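Local coordinates for protein carboxylesterase YbfK (Bacillus subtilis, PDB 4CCY) that hydrolyses carboxylic esters to an alcohol and a carboxylate, as a carboxylesterase of the alpha/beta hydrolase superfamily, at residues I159-D164 / A245-Q250. Sequence-based numbering, arbitrary orientation.
With NA (sodium ion), chain C.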
loop_
_atom_site.group_PDB
_atom_site.type_symbol
_atom_site.label_atom_id
_atom_site.label_comp_id
_atom_site.label_asym_id
_atom_site.label_seq_id
_atom_site.Cartn_x
_atom_site.Cartn_y
_atom_site.Cartn_z
ATOM N N ILE A 159 4.316 -8.997 12.580
ATOM C CA ILE A 159 5.424 -9.904 12.852
ATOM C C ILE A 159 6.682 -9.417 12.101
ATOM O O ILE A 159 6.573 -8.633 11.152
ATOM C CB ILE A 159 5.039 -11.368 12.491
ATOM C CG1 ILE A 159 5.778 -12.381 13.377
ATOM C CG2 ILE A 159 5.222 -11.664 11.013
ATOM C CD1 ILE A 159 5.165 -12.536 14.755
ATOM N N SER A 160 7.863 -9.849 12.558
ATOM C CA SER A 160 9.158 -9.480 11.949
ATOM C C SER A 160 9.371 -10.124 10.584
ATOM O O SER A 160 8.906 -11.242 10.348
ATOM C CB SER A 160 10.311 -9.924 12.852
ATOM O OG SER A 160 10.244 -9.281 14.103
ATOM N N PHE A 161 10.089 -9.429 9.700
ATOM C CA PHE A 161 10.477 -9.975 8.388
ATOM C C PHE A 161 11.413 -11.154 8.574
ATOM O O PHE A 161 12.117 -11.232 9.591
ATOM C CB PHE A 161 11.259 -8.943 7.576
ATOM C CG PHE A 161 10.415 -7.914 6.875
ATOM C CD1 PHE A 161 9.223 -8.261 6.247
ATOM C CD2 PHE A 161 10.852 -6.592 6.797
ATOM C CE1 PHE A 161 8.466 -7.299 5.580
ATOM C CE2 PHE A 161 10.103 -5.626 6.132
ATOM C CZ PHE A 161 8.906 -5.980 5.527
ATOM N N HIS A 162 11.441 -12.057 7.590
ATOM C CA HIS A 162 12.565 -12.988 7.471
ATOM C C HIS A 162 13.773 -12.146 7.211
ATOM O O HIS A 162 13.669 -11.159 6.491
ATOM C CB HIS A 162 12.386 -13.960 6.295
ATOM C CG HIS A 162 11.221 -14.913 6.455
ATOM N ND1 HIS A 162 11.002 -15.606 7.591
ATOM C CD2 HIS A 162 10.203 -15.274 5.566
ATOM C CE1 HIS A 162 9.901 -16.373 7.441
ATOM N NE2 HIS A 162 9.411 -16.163 6.200
ATOM N N PRO A 163 14.929 -12.509 7.815
ATOM C CA PRO A 163 16.231 -11.891 7.550
ATOM C C PRO A 163 16.518 -11.654 6.050
ATOM O O PRO A 163 17.107 -10.629 5.705
ATOM C CB PRO A 163 17.208 -12.912 8.133
ATOM C CG PRO A 163 16.477 -13.473 9.295
ATOM C CD PRO A 163 15.019 -13.494 8.912
ATOM N N ASP A 164 16.087 -12.592 5.195
ATOM C CA ASP A 164 16.122 -12.493 3.717
ATOM C C ASP A 164 15.671 -11.142 3.179
ATOM O O ASP A 164 16.272 -10.606 2.228
ATOM C CB ASP A 164 15.190 -13.557 3.087
ATOM C CG ASP A 164 15.865 -14.912 2.890
ATOM O OD1 ASP A 164 17.073 -14.967 2.582
ATOM O OD2 ASP A 164 15.176 -15.947 3.034
ATOM N N ALA A 245 6.070 -14.610 1.138
ATOM C CA ALA A 245 7.512 -14.889 1.135
ATOM C C ALA A 245 8.307 -14.085 2.175
ATOM O O ALA A 245 9.439 -14.436 2.498
ATOM C CB ALA A 245 8.100 -14.667 -0.260
ATOM N N MET A 246 7.700 -13.024 2.695
ATOM C CA MET A 246 8.403 -12.031 3.504
ATOM C C MET A 246 8.449 -12.316 5.008
ATOM O O MET A 246 9.278 -11.745 5.717
ATOM C CB MET A 246 7.795 -10.641 3.291
ATOM C CG MET A 246 7.775 -10.158 1.852
ATOM S SD MET A 246 7.454 -8.373 1.814
ATOM C CE MET A 246 9.125 -7.745 1.989
ATOM N N TYR A 247 7.549 -13.175 5.489
ATOM C CA TYR A 247 7.473 -13.529 6.906
ATOM C C TYR A 247 6.590 -14.751 7.131
ATOM O O TYR A 247 6.045 -15.322 6.167
ATOM C CB TYR A 247 6.971 -12.355 7.756
ATOM C CG TYR A 247 5.747 -11.636 7.230
ATOM C CD1 TYR A 247 4.465 -12.127 7.466
ATOM C CD2 TYR A 247 5.872 -10.454 6.518
ATOM C CE1 TYR A 247 3.345 -11.460 7.016
ATOM C CE2 TYR A 247 4.754 -9.790 6.045
ATOM C CZ TYR A 247 3.493 -10.300 6.299
ATOM O OH TYR A 247 2.371 -9.638 5.842
ATOM N N HIS A 248 6.466 -15.159 8.398
ATOM C CA HIS A 248 5.574 -16.260 8.766
ATOM C C HIS A 248 4.198 -15.724 8.987
ATOM O O HIS A 248 3.860 -15.269 10.088
ATOM C CB HIS A 248 6.067 -16.984 10.017
ATOM C CG HIS A 248 7.290 -17.841 9.785
ATOM N ND1 HIS A 248 7.355 -18.756 8.800
ATOM C CD2 HIS A 248 8.503 -17.894 10.449
ATOM C CE1 HIS A 248 8.558 -19.356 8.820
ATOM N NE2 HIS A 248 9.259 -18.835 9.832
ATOM N N GLN A 249 3.372 -15.798 7.950
ATOM C CA GLN A 249 2.025 -15.215 8.024
ATOM C C GLN A 249 1.126 -15.908 9.052
ATOM O O GLN A 249 0.194 -15.293 9.557
ATOM C CB GLN A 249 1.362 -15.129 6.639
ATOM C CG GLN A 249 0.910 -16.456 6.031
ATOM C CD GLN A 249 2.060 -17.375 5.685
ATOM O OE1 GLN A 249 3.169 -16.930 5.380
ATOM N NE2 GLN A 249 1.806 -18.659 5.732
ATOM N N GLN A 250 1.412 -17.169 9.383
ATOM C CA GLN A 250 0.653 -17.855 10.436
ATOM C C GLN A 250 0.807 -17.136 11.790
ATOM O O GLN A 250 -0.189 -16.802 12.436
ATOM C CB GLN A 250 1.037 -19.343 10.544
ATOM C CG GLN A 250 0.153 -20.154 11.489
ATOM C CD GLN A 250 -1.322 -20.134 11.113
ATOM O OE1 GLN A 250 -1.690 -20.201 9.937
ATOM N NE2 GLN A 250 -2.176 -20.056 12.119
HETATM NA NA NA C . 5.319 -17.381 4.679
HETATM O O HOH W 1 8.492 -14.143 10.444
HETATM O O HOH W 2 7.962 -17.610 4.504
HETATM O O HOH W 3 5.642 -18.914 6.670
HETATM O O HOH W 4 4.519 -19.366 3.511
#
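A sodium site in the turn that follows the acid residue of the charge relay system, Glu244 (by similarity), is where His162 and Phe161 meet Met246, Tyr247 and His248. The backbones are tied by one nearly straight hydrogen bond, His162 N to Met246 O at 2.9 Å (167° at the hydrogen), and Phe161 CA leans on the same carbonyl with a CA-H...O contact. One face of the His162 ring sits against Tyr247 CA, 3.6 Å from the ring centroid and toward the rim, in a CH-pi contact, while Ala245 O approaches the ring edge. The two imidazoles form a T-shaped (edge-to-face) pair: His162 CE1 stands over the middle of the His248 ring, with the planes at 84°. Each ring also holds a water of the metal shell, His162 NE2 water 2 at 2.7 Å and His248 ND1 water 3. Water 2 would probably lose its imidazole partner, and the His248 ring its edge-on neighbour, were an alanine to stand in for His162. Sodium is bound by Tyr247 O, Gln249 OE1 at 2.3 Å, Glu244 O and three waters; Gln249 brings its amide oxygen back to the ion through a bend at chi2 (-67°). Water 1 bridges Ser160 O and His248 N. On the apolar side Ile159 CG2 rests on Tyr247 CD1 at 3.7 Å, and Phe161 runs alongside Met246, CE1 against CE, with SD oblique to the ring as a Met-aromatic contact. Met246 also touches His273, the charge-relay histidine by similarity, and Trp184 and Ile185 of helix 175-186. The contact thus joins the loop between strand 156-157 and helix 164-170 to the turn linking strand 236-241 with helix 249-259, His248 being that helix's N-cap residue.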